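Local atomic coordinates of heme-binding protein A (Haemophilus parasuis 29755, PDB entry 3TPA), a protein that probably binds glutathione as the periplasmic solute-binding component of an ABC-type transport system, although it is named as a heme-binding protein. Residues A253-D258 / Y487-K492; A320-N325 / Q459-L464; E354-P359 / K398-G403. The protein carries 1 engineered substitution. One frame throughout, in Å; residues are numbered along the deposited sequence. Where two conformers were deposited one is given.

The direct touches of all three contacts are van der Waals. Contacts 1 and 3 both set a helical segment against the same six-stranded mixed sheet. Contact 1 uses strand 478-491 and contact 3 uses strand 351-356; the centres of the two contacts are about 37 Å apart. Contact 3 is buried and built round a tryptophan. Contact 1 is partly buried, with a sulfur-proline touch inside and an added water bridge at its edge. Contact 2, also partly buried, joins a loop turn to helix 458-475, the helix that precedes strand 478-491, and is aliphatic beside a paired arginine. Along the chain, contact 3 is nested inside contact 2, and contact 2 inside contact 1.

Contact 1: A253-D258 / Y487-K492; sequences AQMKKD and YVPLNK
M255 reaches P489 with its sulfur. SD lies 4.1 Å from P489 CB and 4.2 Å from P489 CG, so the thioether meets the CB-CG edge of the proline ring. The two side chains lie oblique to one another. The methionine is extended at chi2 (178°), which carries SD across to the strand although the nearest CA atoms, those of M255 and P489, are 7.9 Å apart. Both residues are buried. The second link is polar and goes through a water molecule. K256 NZ is 4.4 Å from Y487 OH, and one water accepts a bond from each: 2.8 Å from K256 NZ and 2.5 Å from Y487 OH. This water lies in the plane of the tyrosine ring, at its edge. K256 is exposed, and its straight chain brings the ammonium group closer to the strand than its CB is. Helix 249-255 packs beside strand 478-491, an inner strand of the six-stranded mixed sheet, in a helix-on-sheet arrangement. Y487 and P489 face the helix, while V488 and L490 between and beyond them face V243 of strand 243-244. I244 and P247 touch both M255 and P489. E265 on the adjacent strand forms a long, weak ion pair with K256. Q254 NE2 donates to D258 OD1 at 2.7 Å, from above the carboxylate plane. D258 OD2 is bonded to Y233 OH of helix 229-237, which ties this turn to the neighbouring helix.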
ATOM      1  N   ALA A 253      -4.005 -22.791   7.517  1.00 22.09           N
ATOM      2  CA  ALA A 253      -4.485 -23.487   8.709  1.00 26.77           C
ATOM      3  C   ALA A 253      -3.488 -24.533   9.225  1.00 28.36           C
ATOM      4  O   ALA A 253      -3.212 -24.602  10.417  1.00 31.42           O
ATOM      5  CB  ALA A 253      -5.837 -24.139   8.429  1.00 32.89           C
ATOM      6  N   GLN A 254      -2.937 -25.342   8.332  1.00 20.36           N
ATOM      7  CA  GLN A 254      -1.920 -26.296   8.755  1.00 22.37           C
ATOM      8  C   GLN A 254      -0.570 -25.649   9.116  1.00 23.73           C
ATOM      9  O   GLN A 254       0.163 -26.174   9.962  1.00 22.17           O
ATOM     10  CB  GLN A 254      -1.718 -27.389   7.708  1.00 26.00           C
ATOM     11  CG  GLN A 254      -0.589 -28.364   8.066  1.00 27.99           C
ATOM     12  CD  GLN A 254      -0.845 -29.080   9.382  1.00 41.01           C
ATOM     13  OE1 GLN A 254      -1.985 -29.421   9.709  1.00 38.76           O
ATOM     14  NE2 GLN A 254       0.216 -29.310  10.145  1.00 41.44           N
ATOM     15  N   MET A 255      -0.230 -24.534   8.461  1.00 21.00           N
ATOM     16  CA  MET A 255       1.001 -23.806   8.797  1.00 24.90           C
ATOM     17  C   MET A 255       0.934 -23.333  10.246  1.00 29.86           C
ATOM     18  O   MET A 255       1.942 -23.296  10.937  1.00 31.20           O
ATOM     19  CB  MET A 255       1.239 -22.591   7.886  1.00 18.35           C
ATOM     20  CG  MET A 255       1.692 -22.879   6.478  1.00 18.37           C
ATOM     21  SD  MET A 255       1.869 -21.353   5.500  1.00 24.12           S
ATOM     22  CE  MET A 255       2.387 -22.037   3.921  1.00 23.53           C
ATOM     23  N   LYS A 256      -0.259 -22.952  10.690  1.00 27.87           N
ATOM     24  CA  LYS A 256      -0.460 -22.519  12.069  1.00 25.48           C
ATOM     25  C   LYS A 256      -0.194 -23.645  13.082  1.00 30.10           C
ATOM     26  O   LYS A 256      -0.039 -23.389  14.271  1.00 28.28           O
ATOM     27  CB  LYS A 256      -1.872 -21.959  12.253  1.00 25.65           C
ATOM     28  CG  LYS A 256      -2.047 -20.505  11.754  1.00 22.77           C
ATOM     29  CD  LYS A 256      -3.520 -20.111  11.686  1.00 21.24           C
ATOM     30  CE  LYS A 256      -3.713 -18.685  11.192  1.00 28.43           C
ATOM     31  NZ  LYS A 256      -5.171 -18.348  11.105  1.00 29.07           N
ATOM     32  N   LYS A 257      -0.147 -24.885  12.605  1.00 26.24           N
ATOM     33  CA  LYS A 257       0.095 -26.039  13.474  1.00 30.34           C
ATOM     34  C   LYS A 257       1.505 -26.602  13.319  1.00 34.51           C
ATOM     35  O   LYS A 257       1.920 -27.464  14.096  1.00 33.43           O
ATOM     36  CB  LYS A 257      -0.922 -27.148  13.195  1.00 33.45           C
ATOM     37  CG  LYS A 257      -2.377 -26.747  13.450  1.00 38.67           C
ATOM     38  CD  LYS A 257      -3.328 -27.803  12.912  1.00 43.77           C
ATOM     39  CE  LYS A 257      -4.774 -27.451  13.203  1.00 52.33           C
ATOM     40  NZ  LYS A 257      -5.710 -28.377  12.507  1.00 57.69           N
ATOM     41  N   ASP A 258       2.232 -26.126  12.314  1.00 27.37           N
ATOM     42  CA  ASP A 258       3.553 -26.666  12.008  1.00 31.41           C
ATOM     43  C   ASP A 258       4.633 -26.110  12.920  1.00 30.52           C
ATOM     44  O   ASP A 258       4.842 -24.902  12.949  1.00 36.35           O
ATOM     45  CB  ASP A 258       3.930 -26.374  10.554  1.00 30.39           C
ATOM     46  CG  ASP A 258       3.124 -27.187   9.565  1.00 37.72           C
ATOM     47  OD1 ASP A 258       2.690 -28.302   9.921  1.00 43.42           O
ATOM     48  OD2 ASP A 258       2.936 -26.716   8.426  1.00 33.90           O
ATOM     49  N   TYR A 487       0.115 -12.480   5.244  1.00 12.01           N
ATOM     50  CA  TYR A 487       0.888 -13.500   5.935  1.00 16.49           C
ATOM     51  C   TYR A 487       2.342 -13.469   5.533  1.00 16.43           C
ATOM     52  O   TYR A 487       2.667 -13.329   4.362  1.00 21.89           O
ATOM     53  CB  TYR A 487       0.332 -14.888   5.619  1.00 16.74           C
ATOM     54  CG  TYR A 487      -1.065 -15.114   6.121  1.00 15.25           C
ATOM     55  CD1 TYR A 487      -1.310 -15.290   7.472  1.00 20.36           C
ATOM     56  CD2 TYR A 487      -2.140 -15.144   5.246  1.00 15.09           C
ATOM     57  CE1 TYR A 487      -2.593 -15.492   7.947  1.00 20.62           C
ATOM     58  CE2 TYR A 487      -3.444 -15.351   5.715  1.00 20.27           C
ATOM     59  CZ  TYR A 487      -3.653 -15.536   7.065  1.00 23.35           C
ATOM     60  OH  TYR A 487      -4.923 -15.738   7.557  1.00 29.97           O
ATOM     61  N   VAL A 488       3.219 -13.609   6.513  1.00 18.24           N
ATOM     62  CA  VAL A 488       4.626 -13.892   6.240  1.00 17.13           C
ATOM     63  C   VAL A 488       5.016 -15.196   6.950  1.00 23.03           C
ATOM     64  O   VAL A 488       5.262 -15.218   8.161  1.00 19.72           O
ATOM     65  CB  VAL A 488       5.559 -12.755   6.675  1.00 16.76           C
ATOM     66  CG1 VAL A 488       7.010 -13.167   6.508  1.00 19.12           C
ATOM     67  CG2 VAL A 488       5.294 -11.481   5.873  1.00 17.08           C
ATOM     68  N   PRO A 489       5.050 -16.301   6.193  1.00 19.26           N
ATOM     69  CA  PRO A 489       5.438 -17.590   6.783  1.00 20.11           C
ATOM     70  C   PRO A 489       6.957 -17.687   6.907  1.00 22.42           C
ATOM     71  O   PRO A 489       7.668 -17.627   5.904  1.00 23.01           O
ATOM     72  CB  PRO A 489       4.911 -18.614   5.766  1.00 21.50           C
ATOM     73  CG  PRO A 489       4.014 -17.822   4.808  1.00 18.91           C
ATOM     74  CD  PRO A 489       4.601 -16.450   4.799  1.00 20.46           C
ATOM     75  N   LEU A 490       7.446 -17.832   8.132  1.00 20.31           N
ATOM     76  CA  LEU A 490       8.878 -17.909   8.378  1.00 17.72           C
ATOM     77  C   LEU A 490       9.304 -19.265   8.916  1.00 19.60           C
ATOM     78  O   LEU A 490       8.577 -19.895   9.675  1.00 24.28           O
ATOM     79  CB  LEU A 490       9.289 -16.872   9.418  1.00 13.83           C
ATOM     80  CG  LEU A 490       9.080 -15.400   9.130  1.00 16.79           C
ATOM     81  CD1 LEU A 490       9.372 -14.610  10.391  1.00 18.68           C
ATOM     82  CD2 LEU A 490       9.970 -14.970   7.980  1.00 19.32           C
ATOM     83  N   ASN A 491      10.505 -19.697   8.560  1.00 18.48           N
ATOM     84  CA  ASN A 491      11.090 -20.832   9.273  1.00 21.29           C
ATOM     85  C   ASN A 491      11.439 -20.416  10.700  1.00 22.50           C
ATOM     86  O   ASN A 491      11.759 -19.252  10.955  1.00 25.62           O
ATOM     87  CB  ASN A 491      12.330 -21.384   8.569  1.00 17.48           C
ATOM     88  CG  ASN A 491      12.797 -22.705   9.181  1.00 29.57           C
ATOM     89  OD1 ASN A 491      13.545 -22.719  10.163  1.00 25.63           O
ATOM     90  ND2 ASN A 491      12.318 -23.819   8.627  1.00 25.53           N
ATOM     91  N   LYS A 492      11.374 -21.369  11.622  1.00 30.06           N
ATOM     92  CA  LYS A 492      11.541 -21.106  13.050  1.00 30.25           C
ATOM     93  C   LYS A 492      12.902 -20.505  13.395  1.00 29.79           C
ATOM     94  O   LYS A 492      13.062 -19.894  14.450  1.00 29.65           O
ATOM     95  CB  LYS A 492      11.319 -22.400  13.848  1.00 42.04           C
ATOM     96  CG  LYS A 492      11.276 -22.225  15.364  1.00 54.51           C
ATOM     97  CD  LYS A 492      11.106 -23.564  16.088  1.00 66.49           C
ATOM     98  CE  LYS A 492      12.429 -24.059  16.662  1.00 73.65           C
ATOM     99  NZ  LYS A 492      12.297 -25.343  17.409  1.00 77.42           N
TER
HETATM  100  O   HOH W   1      -5.498 -15.820  10.008  1.00 21.96           O

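Contact 2: A320-N325 / Q459-L464; sequences AVLGYN and QTRAKL
L322 and G323 carry the loop side of this contact, at the corner of a type II beta turn that runs from V321 to Y324. The turn is closed by the backbone bond from Y324 N to V321 O. V321 itself points elsewhere, onto P419. L322 is the first corner residue, and its side chain is directed at the helix. CG is anti to the backbone N (chi1 -177°), which sends the two methyls out over the helix surface. They divide the work. CD1 packs on A462 CB at 3.7 Å. CD2 lies beside R461, 3.9 Å from R461 CB and 3.8 Å from R461 NH1. The leucine and arginine side chains run at about a right angle, and CD2 meets the guanidinium obliquely. This is an apolar touch on a charged group with polar partners elsewhere: R461 NH1 makes a salt bridge with D418, and R461 NE donates to A452 O. G323 follows at the second corner, with the positive phi (96°) usual for a type II turn. Its CA comes within 3.9 Å of A462 O, and G323 CA and A462 CA are 4.2 Å apart, so the loop backbone lies directly on the helix. Y324 starts away from the helix, and its side chain touches T314, N315 and D319. Its backbone O still accepts a bond from Q466 NE2, one helical turn after A462. N325 touches Q466 and E470. The loop therefore follows one side of helix 458-475, while L464 of that helix packs against L448 and A452 of helix 443-453.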
ATOM      1  N   ALA A 320      -4.752  -0.193  12.389  1.00 17.01           N
ATOM      2  CA  ALA A 320      -3.392   0.339  12.292  1.00 13.67           C
ATOM      3  C   ALA A 320      -3.380   1.802  11.827  1.00 23.49           C
ATOM      4  O   ALA A 320      -2.373   2.490  11.987  1.00 23.53           O
ATOM      5  CB  ALA A 320      -2.560  -0.489  11.359  1.00 14.38           C
ATOM      6  N   VAL A 321      -4.484   2.258  11.233  1.00 21.31           N
ATOM      7  CA  VAL A 321      -4.530   3.589  10.620  1.00 16.48           C
ATOM      8  C   VAL A 321      -4.998   4.670  11.590  1.00 11.03           C
ATOM      9  O   VAL A 321      -5.910   4.448  12.380  1.00 14.26           O
ATOM     10  CB  VAL A 321      -5.413   3.615   9.338  1.00 16.52           C
ATOM     11  CG1 VAL A 321      -5.406   4.992   8.723  1.00 14.65           C
ATOM     12  CG2 VAL A 321      -4.921   2.602   8.310  1.00 14.31           C
ATOM     13  N   LEU A 322      -4.367   5.841  11.517  1.00 12.38           N
ATOM     14  CA  LEU A 322      -4.734   6.997  12.335  1.00 14.87           C
ATOM     15  C   LEU A 322      -6.210   7.352  12.157  1.00 19.94           C
ATOM     16  O   LEU A 322      -6.699   7.412  11.033  1.00 22.24           O
ATOM     17  CB  LEU A 322      -3.877   8.211  11.955  1.00 16.25           C
ATOM     18  CG  LEU A 322      -4.150   9.444  12.828  1.00 20.74           C
ATOM     19  CD1 LEU A 322      -3.629   9.199  14.238  1.00 26.64           C
ATOM     20  CD2 LEU A 322      -3.533  10.694  12.242  1.00 20.83           C
ATOM     21  N   GLY A 323      -6.912   7.598  13.260  1.00 14.27           N
ATOM     22  CA  GLY A 323      -8.323   7.937  13.206  1.00 15.02           C
ATOM     23  C   GLY A 323      -9.294   6.775  13.413  1.00 20.40           C
ATOM     24  O   GLY A 323     -10.499   6.983  13.524  1.00 18.64           O
ATOM     25  N   TYR A 324      -8.777   5.550  13.449  1.00 20.00           N
ATOM     26  CA  TYR A 324      -9.609   4.374  13.688  1.00 16.02           C
ATOM     27  C   TYR A 324     -10.503   4.600  14.894  1.00 22.63           C
ATOM     28  O   TYR A 324     -10.054   5.162  15.893  1.00 21.34           O
ATOM     29  CB  TYR A 324      -8.736   3.136  13.938  1.00 18.28           C
ATOM     30  CG  TYR A 324      -9.553   1.886  14.181  1.00 24.76           C
ATOM     31  CD1 TYR A 324     -10.041   1.136  13.115  1.00 27.93           C
ATOM     32  CD2 TYR A 324      -9.845   1.460  15.468  1.00 25.92           C
ATOM     33  CE1 TYR A 324     -10.791  -0.005  13.325  1.00 26.80           C
ATOM     34  CE2 TYR A 324     -10.601   0.312  15.690  1.00 28.25           C
ATOM     35  CZ  TYR A 324     -11.065  -0.413  14.612  1.00 31.21           C
ATOM     36  OH  TYR A 324     -11.815  -1.549  14.826  1.00 33.51           O
ATOM     37  N   ASN A 325     -11.756   4.149  14.810  1.00 21.82           N
ATOM     38  CA  ASN A 325     -12.722   4.351  15.896  1.00 22.54           C
ATOM     39  C   ASN A 325     -13.330   3.044  16.379  1.00 26.54           C
ATOM     40  O   ASN A 325     -14.226   2.503  15.741  1.00 25.86           O
ATOM     41  CB  ASN A 325     -13.839   5.317  15.478  1.00 15.42           C
ATOM     42  CG  ASN A 325     -14.873   5.528  16.567  1.00 21.20           C
ATOM     43  OD1 ASN A 325     -14.713   5.067  17.699  1.00 22.38           O
ATOM     44  ND2 ASN A 325     -15.942   6.243  16.231  1.00 21.58           N
ATOM     45  N   GLN A 459      -2.766  13.981  17.132  1.00 20.67           N
ATOM     46  CA  GLN A 459      -4.033  13.794  17.840  1.00 27.46           C
ATOM     47  C   GLN A 459      -5.131  14.731  17.330  1.00 26.03           C
ATOM     48  O   GLN A 459      -6.311  14.417  17.396  1.00 21.44           O
ATOM     49  CB  GLN A 459      -3.861  13.948  19.356  1.00 32.94           C
ATOM     50  CG  GLN A 459      -3.104  12.800  20.008  1.00 47.03           C
ATOM     51  CD  GLN A 459      -3.588  11.424  19.549  1.00 55.29           C
ATOM     52  OE1 GLN A 459      -4.770  11.090  19.663  1.00 60.23           O
ATOM     53  NE2 GLN A 459      -2.668  10.623  19.028  1.00 54.95           N
ATOM     54  N   THR A 460      -4.747  15.895  16.837  1.00 23.01           N
ATOM     55  CA  THR A 460      -5.753  16.804  16.315  1.00 24.78           C
ATOM     56  C   THR A 460      -6.334  16.207  15.033  1.00 20.97           C
ATOM     57  O   THR A 460      -7.553  16.234  14.839  1.00 17.86           O
ATOM     58  CB  THR A 460      -5.212  18.249  16.093  1.00 22.65           C
ATOM     59  OG1 THR A 460      -4.733  18.780  17.336  1.00 22.62           O
ATOM     60  CG2 THR A 460      -6.328  19.173  15.568  1.00 21.57           C
ATOM     61  N   ARG A 461      -5.460  15.646  14.188  1.00 20.91           N
ATOM     62  CA  ARG A 461      -5.873  14.926  12.975  1.00 15.64           C
ATOM     63  C   ARG A 461      -6.793  13.737  13.284  1.00 17.95           C
ATOM     64  O   ARG A 461      -7.813  13.524  12.620  1.00 16.81           O
ATOM     65  CB  ARG A 461      -4.657  14.400  12.206  1.00 15.04           C
ATOM     66  CG  ARG A 461      -3.669  15.449  11.731  1.00 22.06           C
ATOM     67  CD  ARG A 461      -2.611  14.819  10.826  1.00 15.62           C
ATOM     68  NE  ARG A 461      -3.186  14.506   9.528  1.00 15.46           N
ATOM     69  CZ  ARG A 461      -2.908  13.435   8.802  1.00 18.49           C
ATOM     70  NH1 ARG A 461      -2.027  12.530   9.212  1.00 15.98           N
ATOM     71  NH2 ARG A 461      -3.515  13.280   7.638  1.00 12.54           N
ATOM     72  N   ALA A 462      -6.424  12.957  14.294  1.00 20.87           N
ATOM     73  CA  ALA A 462      -7.182  11.761  14.631  1.00 17.89           C
ATOM     74  C   ALA A 462      -8.630  12.087  14.974  1.00 20.83           C
ATOM     75  O   ALA A 462      -9.551  11.403  14.531  1.00 20.28           O
ATOM     76  CB  ALA A 462      -6.516  11.005  15.763  1.00 19.64           C
ATOM     77  N   LYS A 463      -8.835  13.136  15.758  1.00 21.19           N
ATOM     78  CA  LYS A 463     -10.184  13.540  16.128  1.00 22.10           C
ATOM     79  C   LYS A 463     -10.960  14.030  14.910  1.00 21.42           C
ATOM     80  O   LYS A 463     -12.142  13.747  14.755  1.00 23.66           O
ATOM     81  CB  LYS A 463     -10.157  14.617  17.210  1.00 31.93           C
ATOM     82  CG  LYS A 463      -9.604  14.130  18.547  1.00 50.38           C
ATOM     83  CD  LYS A 463      -9.910  15.131  19.662  1.00 62.90           C
ATOM     84  CE  LYS A 463      -9.150  14.811  20.944  1.00 65.16           C
ATOM     85  NZ  LYS A 463      -7.710  15.181  20.852  1.00 67.25           N
ATOM     86  N   LEU A 464     -10.290  14.762  14.034  1.00 16.25           N
ATOM     87  CA  LEU A 464     -10.946  15.235  12.825  1.00 21.86           C
ATOM     88  C   LEU A 464     -11.386  14.040  11.972  1.00 18.34           C
ATOM     89  O   LEU A 464     -12.512  14.007  11.475  1.00 14.83           O
ATOM     90  CB  LEU A 464     -10.027  16.177  12.033  1.00 21.08           C
ATOM     91  CG  LEU A 464      -9.768  17.576  12.620  1.00 18.25           C
ATOM     92  CD1 LEU A 464      -8.679  18.279  11.831  1.00 14.53           C
ATOM     93  CD2 LEU A 464     -11.041  18.439  12.653  1.00 20.89           C
TER

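Contact 3: E354-P359 / K398-G403; sequences EIWVQP and KRTREG
W356 sets the six-membered end of its indole against the CB of R399. CZ3 and CH2 are both 3.7 Å from R399 CB, and the methylene meets the ring at its edge, near the ring plane. T400 OG1 approaches the same end obliquely, 3.9 Å from W356 CE3. These are van der Waals touches. The R399 chain crosses the tryptophan at about a right angle and then runs extended from CG to NE, so its guanidinium leads away from strand 351-356. The indole and guanidinium planes are 67° apart, and it is the root of the arginine that packs here, not its charge. W356 sits on a strand of the mixed sheet, and helix 393-401 packs across it. The chain runs from this strand through helix 368-381 to the parallel neighbour strand 384-389, a beta-alpha-beta crossover, before reaching helix 393-401. The indole is fixed at its other end by E354: W356 NE1 donates to E354 OE1 at 3.2 Å, nearly straight at 170° and in the ring plane, but 55° out of the carboxylate plane. The ring of H391 also meets it. T400 OG1 has polar partners of its own, bonded to F396 O one helical turn back and to Y410 OH. Beyond it the helix closes in a Schellman motif, where G403, with positive phi, bonds through its N to T400 O at 2.9 Å.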
ATOM      1  N   GLU A 354     -28.904  -4.057  -9.527  1.00 23.65           N
ATOM      2  CA  GLU A 354     -27.842  -4.897 -10.057  1.00 24.30           C
ATOM      3  C   GLU A 354     -26.647  -4.892  -9.126  1.00 22.46           C
ATOM      4  O   GLU A 354     -26.369  -3.899  -8.461  1.00 22.01           O
ATOM      5  CB  GLU A 354     -27.362  -4.384 -11.417  1.00 33.44           C
ATOM      6  CG  GLU A 354     -28.384  -4.353 -12.531  1.00 46.20           C
ATOM      7  CD  GLU A 354     -27.786  -3.819 -13.830  1.00 62.56           C
ATOM      8  OE1 GLU A 354     -27.063  -2.797 -13.783  1.00 67.05           O
ATOM      9  OE2 GLU A 354     -28.018  -4.433 -14.896  1.00 64.99           O
ATOM     10  N   ILE A 355     -25.930  -6.006  -9.088  1.00 20.81           N
ATOM     11  CA  ILE A 355     -24.652  -6.056  -8.396  1.00 21.88           C
ATOM     12  C   ILE A 355     -23.563  -6.355  -9.421  1.00 20.99           C
ATOM     13  O   ILE A 355     -23.507  -7.448  -9.981  1.00 20.95           O
ATOM     14  CB  ILE A 355     -24.625  -7.124  -7.302  1.00 25.25           C
ATOM     15  CG1 ILE A 355     -25.626  -6.801  -6.188  1.00 22.06           C
ATOM     16  CG2 ILE A 355     -23.214  -7.259  -6.724  1.00 16.89           C
ATOM     17  CD1 ILE A 355     -25.946  -8.014  -5.314  1.00 32.74           C
ATOM     18  N   TRP A 356     -22.716  -5.369  -9.679  1.00 19.24           N
ATOM     19  CA  TRP A 356     -21.599  -5.545 -10.586  1.00 19.98           C
ATOM     20  C   TRP A 356     -20.488  -6.362  -9.926  1.00 24.42           C
ATOM     21  O   TRP A 356     -19.899  -5.937  -8.931  1.00 22.16           O
ATOM     22  CB  TRP A 356     -21.072  -4.186 -11.038  1.00 22.40           C
ATOM     23  CG  TRP A 356     -22.027  -3.494 -11.970  1.00 28.66           C
ATOM     24  CD1 TRP A 356     -23.393  -3.571 -11.945  1.00 28.53           C
ATOM     25  CD2 TRP A 356     -21.693  -2.665 -13.089  1.00 23.17           C
ATOM     26  NE1 TRP A 356     -23.928  -2.824 -12.965  1.00 29.54           N
ATOM     27  CE2 TRP A 356     -22.907  -2.255 -13.681  1.00 28.07           C
ATOM     28  CE3 TRP A 356     -20.486  -2.214 -13.640  1.00 23.52           C
ATOM     29  CZ2 TRP A 356     -22.951  -1.420 -14.804  1.00 23.84           C
ATOM     30  CZ3 TRP A 356     -20.534  -1.378 -14.744  1.00 22.85           C
ATOM     31  CH2 TRP A 356     -21.755  -0.998 -15.317  1.00 22.51           C
ATOM     32  N   VAL A 357     -20.213  -7.539 -10.482  1.00 19.90           N
ATOM     33  CA  VAL A 357     -19.148  -8.415  -9.975  1.00 20.76           C
ATOM     34  C   VAL A 357     -17.782  -8.025 -10.549  1.00 24.65           C
ATOM     35  O   VAL A 357     -17.648  -7.827 -11.751  1.00 24.23           O
ATOM     36  CB  VAL A 357     -19.439  -9.897 -10.298  1.00 20.02           C
ATOM     37  CG1 VAL A 357     -18.315 -10.800  -9.797  1.00 16.94           C
ATOM     38  CG2 VAL A 357     -20.772 -10.324  -9.705  1.00 24.25           C
ATOM     39  N   GLN A 358     -16.772  -7.909  -9.685  1.00 19.20           N
ATOM     40  CA  GLN A 358     -15.414  -7.599 -10.134  1.00 13.44           C
ATOM     41  C   GLN A 358     -14.786  -8.824 -10.817  1.00 21.66           C
ATOM     42  O   GLN A 358     -14.726  -9.898 -10.231  1.00 21.12           O
ATOM     43  CB  GLN A 358     -14.543  -7.117  -8.969  1.00 10.46           C
ATOM     44  CG  GLN A 358     -13.099  -6.888  -9.354  1.00 14.47           C
ATOM     45  CD  GLN A 358     -12.314  -6.089  -8.344  1.00 22.55           C
ATOM     46  OE1 GLN A 358     -12.811  -5.132  -7.764  1.00 22.97           O
ATOM     47  NE2 GLN A 358     -11.064  -6.465  -8.146  1.00 29.42           N
ATOM     48  N   PRO A 359     -14.333  -8.663 -12.069  1.00 23.20           N
ATOM     49  CA  PRO A 359     -13.927  -9.833 -12.846  1.00 30.93           C
ATOM     50  C   PRO A 359     -12.456 -10.221 -12.683  1.00 28.32           C
ATOM     51  O   PRO A 359     -12.075 -11.287 -13.144  1.00 30.23           O
ATOM     52  CB  PRO A 359     -14.195  -9.385 -14.278  1.00 29.95           C
ATOM     53  CG  PRO A 359     -13.880  -7.942 -14.243  1.00 28.16           C
ATOM     54  CD  PRO A 359     -14.355  -7.446 -12.899  1.00 22.52           C
ATOM     55  N   LYS A 398     -14.459   1.545 -16.067  1.00 21.15           N
ATOM     56  CA  LYS A 398     -14.824   2.806 -16.709  1.00 22.69           C
ATOM     57  C   LYS A 398     -16.293   3.141 -16.474  1.00 21.93           C
ATOM     58  O   LYS A 398     -16.641   4.279 -16.189  1.00 24.91           O
ATOM     59  CB  LYS A 398     -14.508   2.788 -18.205  1.00 19.62           C
ATOM     60  CG  LYS A 398     -14.714   4.129 -18.878  1.00 21.79           C
ATOM     61  CD  LYS A 398     -14.391   4.048 -20.361  1.00 26.53           C
ATOM     62  CE  LYS A 398     -14.521   5.421 -21.015  1.00 29.54           C
ATOM     63  NZ  LYS A 398     -14.444   5.338 -22.496  1.00 47.08           N
ATOM     64  N   ARG A 399     -17.160   2.146 -16.562  1.00 19.87           N
ATOM     65  CA  ARG A 399     -18.581   2.434 -16.372  1.00 20.71           C
ATOM     66  C   ARG A 399     -18.958   2.588 -14.909  1.00 20.91           C
ATOM     67  O   ARG A 399     -20.024   3.098 -14.590  1.00 26.57           O
ATOM     68  CB  ARG A 399     -19.453   1.373 -17.031  1.00 24.43           C
ATOM     69  CG  ARG A 399     -19.238   1.274 -18.519  1.00 29.88           C
ATOM     70  CD  ARG A 399     -20.078   0.175 -19.098  1.00 33.90           C
ATOM     71  NE  ARG A 399     -19.634  -0.155 -20.440  1.00 43.51           N
ATOM     72  CZ  ARG A 399     -20.259  -1.012 -21.236  1.00 37.81           C
ATOM     73  NH1 ARG A 399     -21.358  -1.616 -20.817  1.00 35.94           N
ATOM     74  NH2 ARG A 399     -19.787  -1.253 -22.446  1.00 37.38           N
ATOM     75  N   THR A 400     -18.092   2.129 -14.018  1.00 16.84           N
ATOM     76  CA  THR A 400     -18.301   2.380 -12.605  1.00 16.32           C
ATOM     77  C   THR A 400     -17.964   3.846 -12.321  1.00 17.33           C
ATOM     78  O   THR A 400     -18.768   4.566 -11.723  1.00 16.04           O
ATOM     79  CB  THR A 400     -17.470   1.438 -11.714  1.00 17.28           C
ATOM     80  OG1 THR A 400     -18.015   0.117 -11.777  1.00 21.48           O
ATOM     81  CG2 THR A 400     -17.507   1.903 -10.267  1.00  9.96           C
ATOM     82  N   ARG A 401     -16.777   4.281 -12.758  1.00 14.07           N
ATOM     83  CA  ARG A 401     -16.365   5.668 -12.585  0.52 17.65           C
ATOM     84  C   ARG A 401     -17.413   6.626 -13.158  1.00 21.00           C
ATOM     85  O   ARG A 401     -17.689   7.676 -12.584  1.00 17.79           O
ATOM     86  CB  ARG A 401     -14.990   5.907 -13.228  0.52 17.07           C
ATOM     87  CG  ARG A 401     -13.868   5.097 -12.578  0.52 17.91           C
ATOM     88  CD  ARG A 401     -12.490   5.470 -13.121  0.52 20.30           C
ATOM     89  NE  ARG A 401     -12.259   4.979 -14.479  0.52 22.69           N
ATOM     90  CZ  ARG A 401     -11.491   3.933 -14.783  0.52 22.47           C
ATOM     91  NH1 ARG A 401     -10.867   3.254 -13.833  0.52 23.40           N
ATOM     92  NH2 ARG A 401     -11.334   3.567 -16.046  0.52 10.12           N
ATOM     93  N   GLU A 402     -18.012   6.250 -14.281  1.00 20.67           N
ATOM     94  CA  GLU A 402     -19.009   7.104 -14.927  1.00 19.37           C
ATOM     95  C   GLU A 402     -20.405   7.039 -14.321  1.00 18.72           C
ATOM     96  O   GLU A 402     -21.294   7.769 -14.741  1.00 19.90           O
ATOM     97  CB  GLU A 402     -19.072   6.795 -16.420  1.00 22.09           C
ATOM     98  CG  GLU A 402     -17.803   7.188 -17.155  1.00 26.41           C
ATOM     99  CD  GLU A 402     -17.760   6.627 -18.547  1.00 31.67           C
ATOM    100  OE1 GLU A 402     -18.659   5.828 -18.881  1.00 33.37           O
ATOM    101  OE2 GLU A 402     -16.825   6.977 -19.298  1.00 23.75           O
ATOM    102  N   GLY A 403     -20.612   6.165 -13.340  1.00 18.63           N
ATOM    103  CA  GLY A 403     -21.895   6.129 -12.647  1.00 17.35           C
ATOM    104  C   GLY A 403     -22.990   5.292 -13.288  1.00 17.95           C
ATOM    105  O   GLY A 403     -24.169   5.480 -12.999  1.00 19.76           O
TER